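Putative iron binding protein (Bordetella pertussis Tohama I, PDB 1Y9U) binds ferric iron through tyrosine side chains and probably delivers it to a bacterial iron-uptake system as a periplasmic solute-binding protein. Local coordinates at residues T76-Q80 and E96-Y100; A101-R105 and N274-V279; V262-T268 and V279-K284. All coordinates share one frame; numbering follows the deposited sequence.

Contact 1. Residues T76-Q80 and E96-Y100; sequences TQKIQ and EGSWY
Lys-78 lays its side chain across that of Glu-96, its CD passing 3.7 Å from Glu-96 CB before the extended chain brings NZ to the carboxylate. There Lys-78 NZ forms a salt bridge of 2.6 Å with Glu-96 OE2, reached from above the carboxylate plane, 61° out of it. The two chains cross on the exposed side of the contact. Beneath this pair the backbones touch directly. Ile-79 N donates to Gly-97 O at 3.3 Å, approaching from well above the carbonyl plane, and makes a weak second bond to Glu-96 O. Gly-97, whose phi is positive, returns a CA-H...O contact of 3.2 Å from its CA to Ile-79 O. In the periplasmic-binding-protein fold this joins the end of edge strand 76-77, paired with strand 237-245, to the loop leading into strand 100-112. On the buried flank Ile-79 CG1 meets the edge of the Tyr-100 ring, 4.0 Å from Tyr-100 CE1, while helix 251-261 covers both side chains and Asp-85 takes the tyrosine hydroxyl. Nearer the strand, one water links Thr-76 OG1 to Ser-98 O, donating to the carbonyl over 2.9 Å, and a second lies between Gln-77 O and Gly-97 O, 3.0 Å from Gly-97 O.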
loop_
_atom_site.group_PDB
_atom_site.type_symbol
_atom_site.label_atom_id
_atom_site.label_comp_id
_atom_site.label_asym_id
_atom_site.label_seq_id
_atom_site.Cartn_x
_atom_site.Cartn_y
_atom_site.Cartn_z
ATOM N N THR A 76 -14.819 -10.876 -10.150
ATOM C CA THR A 76 -15.562 -9.854 -9.407
ATOM C C THR A 76 -16.871 -9.468 -10.098
ATOM O O THR A 76 -17.095 -9.797 -11.274
ATOM C CB THR A 76 -14.691 -8.568 -9.220
ATOM O OG1 THR A 76 -14.537 -7.860 -10.460
ATOM C CG2 THR A 76 -13.261 -8.900 -8.767
ATOM N N GLN A 77 -17.723 -8.759 -9.360
ATOM C CA GLN A 77 -18.880 -8.088 -9.941
ATOM C C GLN A 77 -19.000 -6.644 -9.458
ATOM O O GLN A 77 -18.490 -6.275 -8.384
ATOM C CB GLN A 77 -20.182 -8.847 -9.622
ATOM C CG GLN A 77 -20.548 -8.854 -8.153
ATOM C CD GLN A 77 -21.783 -9.693 -7.883
ATOM O OE1 GLN A 77 -21.698 -10.741 -7.262
ATOM N NE2 GLN A 77 -22.928 -9.217 -8.337
ATOM N N LYS A 78 -19.682 -5.846 -10.267
ATOM C CA LYS A 78 -19.952 -4.439 -10.017
ATOM C C LYS A 78 -21.008 -4.319 -8.932
ATOM O O LYS A 78 -21.932 -5.118 -8.883
ATOM C CB LYS A 78 -20.447 -3.782 -11.313
ATOM C CG LYS A 78 -19.365 -3.667 -12.374
ATOM C CD LYS A 78 -19.888 -3.128 -13.674
ATOM C CE LYS A 78 -18.881 -3.350 -14.776
ATOM N NZ LYS A 78 -19.031 -2.341 -15.860
ATOM N N ILE A 79 -20.851 -3.337 -8.050
ATOM C CA ILE A 79 -21.878 -3.028 -7.060
ATOM C C ILE A 79 -22.130 -1.537 -7.033
ATOM O O ILE A 79 -21.308 -0.732 -7.484
ATOM C CB ILE A 79 -21.529 -3.557 -5.638
ATOM C CG1 ILE A 79 -20.312 -2.828 -5.070
ATOM C CG2 ILE A 79 -21.334 -5.083 -5.652
ATOM C CD1 ILE A 79 -20.157 -3.013 -3.593
ATOM N N GLN A 80 -23.305 -1.197 -6.518
ATOM C CA GLN A 80 -23.728 0.173 -6.347
ATOM C C GLN A 80 -23.904 0.362 -4.856
ATOM O O GLN A 80 -24.614 -0.399 -4.186
ATOM C CB GLN A 80 -25.029 0.434 -7.102
ATOM C CG GLN A 80 -24.864 0.386 -8.612
ATOM C CD GLN A 80 -24.739 -1.030 -9.165
ATOM O OE1 GLN A 80 -25.549 -1.900 -8.842
ATOM N NE2 GLN A 80 -23.716 -1.266 -9.992
ATOM N N GLU A 96 -18.091 1.969 -11.300
ATOM C CA GLU A 96 -19.241 1.067 -11.131
ATOM C C GLU A 96 -19.046 0.059 -9.997
ATOM O O GLU A 96 -19.554 -1.058 -10.045
ATOM C CB GLU A 96 -19.535 0.316 -12.435
ATOM C CG GLU A 96 -19.684 1.207 -13.660
ATOM C CD GLU A 96 -20.127 0.428 -14.892
ATOM O OE1 GLU A 96 -21.279 -0.050 -14.905
ATOM O OE2 GLU A 96 -19.328 0.285 -15.844
ATOM N N GLY A 97 -18.302 0.464 -8.976
ATOM C CA GLY A 97 -18.127 -0.341 -7.789
ATOM C C GLY A 97 -17.430 -1.651 -8.056
ATOM O O GLY A 97 -17.728 -2.635 -7.416
ATOM N N SER A 98 -16.437 -1.642 -8.943
ATOM C CA SER A 98 -15.691 -2.845 -9.268
ATOM C C SER A 98 -14.616 -3.280 -8.221
ATOM O O SER A 98 -14.348 -4.463 -8.054
ATOM C CB SER A 98 -15.053 -2.686 -10.656
ATOM O OG SER A 98 -14.261 -1.500 -10.722
ATOM N N TRP A 99 -13.979 -2.319 -7.568
ATOM C CA TRP A 99 -13.017 -2.559 -6.479
ATOM C C TRP A 99 -12.936 -1.282 -5.659
ATOM O O TRP A 99 -13.262 -0.208 -6.141
ATOM C CB TRP A 99 -11.609 -2.931 -6.996
ATOM C CG TRP A 99 -11.026 -1.940 -7.929
ATOM C CD1 TRP A 99 -11.096 -1.954 -9.293
ATOM C CD2 TRP A 99 -10.268 -0.781 -7.586
ATOM N NE1 TRP A 99 -10.471 -0.852 -9.811
ATOM C CE2 TRP A 99 -9.935 -0.120 -8.786
ATOM C CE3 TRP A 99 -9.845 -0.212 -6.377
ATOM C CZ2 TRP A 99 -9.206 1.067 -8.811
ATOM C CZ3 TRP A 99 -9.135 0.971 -6.406
ATOM C CH2 TRP A 99 -8.829 1.604 -7.614
ATOM N N TYR A 100 -12.501 -1.418 -4.419
ATOM C CA TYR A 100 -12.434 -0.305 -3.495
ATOM C C TYR A 100 -11.191 -0.388 -2.609
ATOM O O TYR A 100 -10.925 -1.443 -2.050
ATOM C CB TYR A 100 -13.647 -0.355 -2.576
ATOM C CG TYR A 100 -14.946 -0.023 -3.233
ATOM C CD1 TYR A 100 -15.735 -1.016 -3.784
ATOM C CD2 TYR A 100 -15.395 1.288 -3.273
ATOM C CE1 TYR A 100 -16.961 -0.681 -4.396
ATOM C CE2 TYR A 100 -16.596 1.620 -3.864
ATOM C CZ TYR A 100 -17.360 0.652 -4.408
ATOM O OH TYR A 100 -18.567 1.018 -4.956
HETATM O O HOH W 1 -15.867 -5.729 -10.209
HETATM O O HOH W 2 -17.163 -5.303 -6.232
#

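Contact 2. Residues A101-R105 and N274-V279; sequences ALSLR and NYEYPV
Leu-104 and Tyr-277 form the antiparallel hydrogen-bonded pair that adds short strand 277-278 to strand 100-112 of the central sheet. Leu-104 N donates to Tyr-277 O at 2.8 Å, and Tyr-277 N returns a bond of 3.2 Å to Leu-104 O; Leu-104 CB and Tyr-277 CB share a sheet face. The next pair, Ser-103 with Pro-278, is non-hydrogen-bonded, and its side chains diverge beside a classic beta bulge in which Leu-102 and Ser-103 both face Ser-240.

The tight part is buried. Val-279 CG1 packs 3.6 Å from Leu-102 O. Ser-103 OG donates to Glu-276 OE1 over 2.7 Å, while Arg-105 bends at chi3 (58°) and brings NH1 to Glu-276 OE2 at 2.9 Å, its guanidinium plane nearly perpendicular to the carboxylate. Arg-14 is a second salt-bridge partner of OE2, and Arg-105 also lies against Tyr-143 and Tyr-199, which bind iron in this protein, though none is bound in this chain. By contrast, the partly exposed Tyr-277 leads its ring away from strand 100-112. Asn-274, whose OD1 accepts from His-203, donates ND2 to Glu-276 OE2 at 2.9 Å, from the carboxylate face opposite Arg-105 NH1.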
loop_
_atom_site.group_PDB
_atom_site.type_symbol
_atom_site.label_atom_id
_atom_site.label_comp_id
_atom_site.label_asym_id
_atom_site.label_seq_id
_atom_site.Cartn_x
_atom_site.Cartn_y
_atom_site.Cartn_z
ATOM N N ALA A 101 -10.452 0.713 -2.469
ATOM C CA ALA A 101 -9.383 0.790 -1.469
ATOM C C ALA A 101 -9.959 0.765 -0.065
ATOM O O ALA A 101 -11.009 1.334 0.198
ATOM C CB ALA A 101 -8.543 2.049 -1.652
ATOM N N LEU A 102 -9.240 0.090 0.826
ATOM C CA LEU A 102 -9.532 0.034 2.256
ATOM C C LEU A 102 -8.461 0.671 3.128
ATOM O O LEU A 102 -8.776 1.113 4.238
ATOM C CB LEU A 102 -9.748 -1.414 2.692
ATOM C CG LEU A 102 -10.919 -2.151 2.034
ATOM C CD1 LEU A 102 -10.953 -3.586 2.542
ATOM C CD2 LEU A 102 -12.260 -1.481 2.311
ATOM N N SER A 103 -7.214 0.746 2.645
ATOM C CA SER A 103 -6.175 1.459 3.366
ATOM C C SER A 103 -5.119 1.903 2.381
ATOM O O SER A 103 -5.052 1.392 1.268
ATOM C CB SER A 103 -5.540 0.578 4.431
ATOM O OG SER A 103 -4.808 -0.471 3.826
ATOM N N LEU A 104 -4.309 2.871 2.802
ATOM C CA LEU A 104 -3.274 3.478 1.971
ATOM C C LEU A 104 -1.902 3.099 2.491
ATOM O O LEU A 104 -1.663 3.124 3.705
ATOM C CB LEU A 104 -3.386 5.001 1.940
ATOM C CG LEU A 104 -4.789 5.551 1.688
ATOM C CD1 LEU A 104 -4.751 7.071 1.677
ATOM C CD2 LEU A 104 -5.385 5.008 0.403
ATOM N N ARG A 105 -1.000 2.810 1.558
ATOM C CA ARG A 105 0.380 2.389 1.818
ATOM C C ARG A 105 1.305 3.354 1.093
ATOM O O ARG A 105 1.684 3.129 -0.049
ATOM C CB ARG A 105 0.527 0.969 1.310
ATOM C CG ARG A 105 -0.289 -0.017 2.158
ATOM C CD ARG A 105 -0.568 -1.325 1.490
ATOM N NE ARG A 105 0.628 -2.042 1.076
ATOM C CZ ARG A 105 1.270 -2.953 1.799
ATOM N NH1 ARG A 105 0.886 -3.309 3.011
ATOM N NH2 ARG A 105 2.331 -3.531 1.281
ATOM N N ASN A 274 -1.866 -2.875 10.691
ATOM C CA ASN A 274 -0.552 -2.896 10.029
ATOM C C ASN A 274 0.026 -1.485 9.950
ATOM O O ASN A 274 0.897 -1.257 9.138
ATOM C CB ASN A 274 -0.587 -3.516 8.605
ATOM C CG ASN A 274 0.807 -3.743 8.000
ATOM O OD1 ASN A 274 1.707 -4.230 8.679
ATOM N ND2 ASN A 274 0.982 -3.382 6.714
ATOM N N TYR A 275 -0.448 -0.562 10.792
ATOM C CA TYR A 275 0.016 0.827 10.862
ATOM C C TYR A 275 -0.099 1.558 9.529
ATOM O O TYR A 275 0.716 2.395 9.208
ATOM C CB TYR A 275 1.442 0.905 11.407
ATOM C CG TYR A 275 1.523 0.418 12.828
ATOM C CD1 TYR A 275 2.188 -0.757 13.163
ATOM C CD2 TYR A 275 0.935 1.143 13.853
ATOM C CE1 TYR A 275 2.252 -1.188 14.476
ATOM C CE2 TYR A 275 0.983 0.705 15.142
ATOM C CZ TYR A 275 1.643 -0.437 15.457
ATOM O OH TYR A 275 1.680 -0.825 16.778
ATOM N N GLU A 276 -1.117 1.198 8.760
ATOM C CA GLU A 276 -1.420 1.825 7.500
ATOM C C GLU A 276 -2.313 3.042 7.737
ATOM O O GLU A 276 -2.647 3.385 8.884
ATOM C CB GLU A 276 -2.073 0.808 6.560
ATOM C CG GLU A 276 -1.089 -0.252 6.099
ATOM C CD GLU A 276 -1.727 -1.430 5.426
ATOM O OE1 GLU A 276 -2.975 -1.569 5.452
ATOM O OE2 GLU A 276 -0.967 -2.284 4.940
ATOM N N TYR A 277 -2.611 3.751 6.649
ATOM C CA TYR A 277 -3.420 4.961 6.729
ATOM C C TYR A 277 -4.829 4.605 6.277
ATOM O O TYR A 277 -5.003 4.026 5.219
ATOM C CB TYR A 277 -2.791 6.063 5.858
ATOM C CG TYR A 277 -3.163 7.482 6.278
ATOM C CD1 TYR A 277 -2.311 8.250 7.076
ATOM C CD2 TYR A 277 -4.372 8.047 5.887
ATOM C CE1 TYR A 277 -2.640 9.532 7.446
ATOM C CE2 TYR A 277 -4.720 9.333 6.288
ATOM C CZ TYR A 277 -3.844 10.066 7.052
ATOM O OH TYR A 277 -4.189 11.351 7.449
ATOM N N PRO A 278 -5.853 4.961 7.052
ATOM C CA PRO A 278 -7.218 4.611 6.655
ATOM C C PRO A 278 -7.660 5.359 5.410
ATOM O O PRO A 278 -7.259 6.486 5.186
ATOM C CB PRO A 278 -8.063 5.017 7.858
ATOM C CG PRO A 278 -7.200 5.779 8.752
ATOM C CD PRO A 278 -5.797 5.703 8.315
ATOM N N VAL A 279 -8.498 4.729 4.610
ATOM C CA VAL A 279 -9.074 5.429 3.454
ATOM C C VAL A 279 -10.147 6.451 3.852
ATOM O O VAL A 279 -10.310 7.468 3.198
ATOM C CB VAL A 279 -9.641 4.421 2.403
ATOM C CG1 VAL A 279 -10.893 3.692 2.898
ATOM C CG2 VAL A 279 -9.920 5.111 1.089
#

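Contact 3. Residues V262-T268 and V279-K284; sequences VSEPAQT and VRAGVK
This is a helix-to-loop contact: the first turn of helix 264-273 and its N-terminal approach are met by the loop that leaves strand 277-278, so the chain folds back on a helix it has just completed. Ser-263 is the N-cap of that helix, its OG weakly accepting from Ala-266 N and also bonded to Tyr-260 O. Polar contacts hold the inner end. Gln-267 turns its amide onto the loop by bending at chi2 (-83°), and Arg-280 N donates to Gln-267 OE1 at 3.1 Å, from 44° out of the carbonyl plane. Gln-267 NE2 is held by the backbone oxygens of Leu-261 and Leu-102. Arg-280 runs extended from CG to NE, with CG anti to its backbone N (chi1 -179°), a shape that carries the guanidinium to the helix start. There Arg-280 NH1 donates to Val-262 O at 2.9 Å, close to the guanidinium plane, and Glu-264 N lies 3.3 Å above one face, displaced from the centre of the group.

Farther along the loop the contact is mainly van der Waals. Val-283 CG1 comes 3.5 Å from Thr-268 OG1, and Val-283 CG2 reaches 4.0 Å from Gln-267 CB and also nears Glu-264 CG. Thr-268 OG1 itself donates to Glu-264 O, the carbonyl that also receives Thr-268 N.

Ordered waters bridge the outer side. Glu-264 OE2 and Arg-280 NE stand 4.5 Å apart. The water accepting from Arg-280 NH2 also donates to Glu-264 OE2 (2.7 Å); the one accepting from NE lies 3.0 Å from Glu-264 OE2, its donation there less certain because other acceptors compete. The opposite charges of Glu-264 and Arg-280 are thus linked by water rather than by direct contact, which probably weakens their attraction.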
loop_
_atom_site.group_PDB
_atom_site.type_symbol
_atom_site.label_atom_id
_atom_site.label_comp_id
_atom_site.label_asym_id
_atom_site.label_seq_id
_atom_site.Cartn_x
_atom_site.Cartn_y
_atom_site.Cartn_z
ATOM N N VAL A 262 -15.432 -0.068 5.463
ATOM C CA VAL A 262 -15.156 1.380 5.344
ATOM C C VAL A 262 -15.853 2.249 6.397
ATOM O O VAL A 262 -15.729 3.471 6.366
ATOM C CB VAL A 262 -15.449 1.921 3.927
ATOM C CG1 VAL A 262 -14.632 1.119 2.918
ATOM C CG2 VAL A 262 -16.932 1.939 3.620
ATOM N N SER A 263 -16.539 1.618 7.354
ATOM C CA SER A 263 -17.139 2.321 8.480
ATOM C C SER A 263 -16.038 2.854 9.394
ATOM O O SER A 263 -14.904 2.359 9.378
ATOM C CB SER A 263 -18.077 1.393 9.259
ATOM O OG SER A 263 -17.378 0.457 10.075
ATOM N N GLU A 264 -16.337 3.884 10.179
ATOM C CA GLU A 264 -15.324 4.457 11.044
ATOM C C GLU A 264 -14.770 3.436 12.054
ATOM O O GLU A 264 -13.552 3.294 12.168
ATOM C CB GLU A 264 -15.777 5.747 11.746
ATOM C CG GLU A 264 -14.675 6.279 12.645
ATOM C CD GLU A 264 -14.854 7.687 13.172
ATOM O OE1 GLU A 264 -14.119 8.031 14.136
ATOM O OE2 GLU A 264 -15.675 8.464 12.623
ATOM N N PRO A 265 -15.600 2.707 12.796
ATOM C CA PRO A 265 -15.055 1.728 13.744
ATOM C C PRO A 265 -14.145 0.678 13.079
ATOM O O PRO A 265 -13.067 0.359 13.616
ATOM C CB PRO A 265 -16.308 1.104 14.371
ATOM C CG PRO A 265 -17.336 2.128 14.218
ATOM C CD PRO A 265 -17.072 2.760 12.877
ATOM N N ALA A 266 -14.540 0.156 11.928
ATOM C CA ALA A 266 -13.740 -0.873 11.283
ATOM C C ALA A 266 -12.448 -0.276 10.759
ATOM O O ALA A 266 -11.405 -0.865 10.890
ATOM C CB ALA A 266 -14.500 -1.514 10.143
ATOM N N GLN A 267 -12.527 0.891 10.142
ATOM C CA GLN A 267 -11.347 1.537 9.577
ATOM C C GLN A 267 -10.327 1.844 10.628
ATOM O O GLN A 267 -9.123 1.745 10.349
ATOM C CB GLN A 267 -11.754 2.826 8.865
ATOM C CG GLN A 267 -12.359 2.595 7.483
ATOM C CD GLN A 267 -11.277 2.433 6.444
ATOM O OE1 GLN A 267 -10.514 3.356 6.239
ATOM N NE2 GLN A 267 -11.188 1.262 5.823
ATOM N N THR A 268 -10.783 2.267 11.816
ATOM C CA THR A 268 -9.883 2.570 12.916
ATOM C C THR A 268 -9.031 1.340 13.240
ATOM O O THR A 268 -7.793 1.435 13.282
ATOM C CB THR A 268 -10.689 3.045 14.152
ATOM O OG1 THR A 268 -11.527 4.160 13.795
ATOM C CG2 THR A 268 -9.765 3.538 15.245
ATOM N N VAL A 279 -8.498 4.729 4.610
ATOM C CA VAL A 279 -9.074 5.429 3.454
ATOM C C VAL A 279 -10.147 6.451 3.852
ATOM O O VAL A 279 -10.310 7.468 3.198
ATOM C CB VAL A 279 -9.641 4.421 2.403
ATOM C CG1 VAL A 279 -10.893 3.692 2.898
ATOM C CG2 VAL A 279 -9.920 5.111 1.089
ATOM N N ARG A 280 -10.893 6.154 4.913
ATOM C CA ARG A 280 -12.002 6.998 5.343
ATOM C C ARG A 280 -11.473 8.222 6.067
ATOM O O ARG A 280 -10.655 8.101 6.979
ATOM C CB ARG A 280 -12.901 6.199 6.280
ATOM C CG ARG A 280 -14.126 6.932 6.790
ATOM C CD ARG A 280 -14.776 6.221 7.935
ATOM N NE ARG A 280 -15.995 6.901 8.391
ATOM C CZ ARG A 280 -17.218 6.654 7.958
ATOM N NH1 ARG A 280 -17.440 5.703 7.094
ATOM N NH2 ARG A 280 -18.237 7.385 8.411
ATOM N N ALA A 281 -11.956 9.410 5.684
ATOM C CA ALA A 281 -11.599 10.646 6.373
ATOM C C ALA A 281 -12.070 10.634 7.837
ATOM O O ALA A 281 -13.118 10.064 8.155
ATOM C CB ALA A 281 -12.226 11.840 5.656
ATOM N N GLY A 282 -11.328 11.297 8.713
ATOM C CA GLY A 282 -11.746 11.489 10.077
ATOM C C GLY A 282 -11.624 10.297 10.981
ATOM O O GLY A 282 -12.300 10.211 11.997
ATOM N N VAL A 283 -10.751 9.368 10.630
ATOM C CA VAL A 283 -10.451 8.211 11.445
ATOM C C VAL A 283 -9.211 8.447 12.306
ATOM O O VAL A 283 -8.192 8.943 11.817
ATOM C CB VAL A 283 -10.247 6.981 10.552
ATOM C CG1 VAL A 283 -9.739 5.795 11.334
ATOM C CG2 VAL A 283 -11.557 6.649 9.857
ATOM N N LYS A 284 -9.330 8.118 13.583
ATOM C CA LYS A 284 -8.219 8.263 14.523
ATOM C C LYS A 284 -7.041 7.423 14.051
ATOM O O LYS A 284 -7.177 6.222 13.792
ATOM C CB LYS A 284 -8.629 7.827 15.928
ATOM C CG LYS A 284 -7.519 7.915 16.968
ATOM C CD LYS A 284 -7.289 9.312 17.471
ATOM C CE LYS A 284 -6.423 9.310 18.748
ATOM N NZ LYS A 284 -6.570 10.560 19.563
HETATM O O HOH W 3 -15.131 9.172 9.801
HETATM O O HOH W 4 -18.010 8.422 11.208
HETATM O O HOH W 5 -11.756 6.757 14.653
HETATM O O HOH W 6 -15.607 11.015 12.267
HETATM O O HOH W 7 -6.327 3.938 12.425
#

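Contact 1 closes before contact 2 opens along the chain, whereas contacts 2 and 3 alternate their segments. Contacts 1 and 2 adjoin at residues 100 and 101, their centres 19 Å apart, and both reach the same mixed sheet, through strands 76-77, 100-112 and 277-278. Contacts 2 and 3, with centres 10 Å apart, share Val-279 and touch directly: Leu-102 packs on Val-262, and Pro-278 on Gln-267 and Val-283. Helix 264-273 is thereby joined to the sheet. Contact 3 stays about 6 Å from contact 1 at the nearest atoms. Of the three, contact 2 borders the iron-site tyrosines; the other two lie away from them.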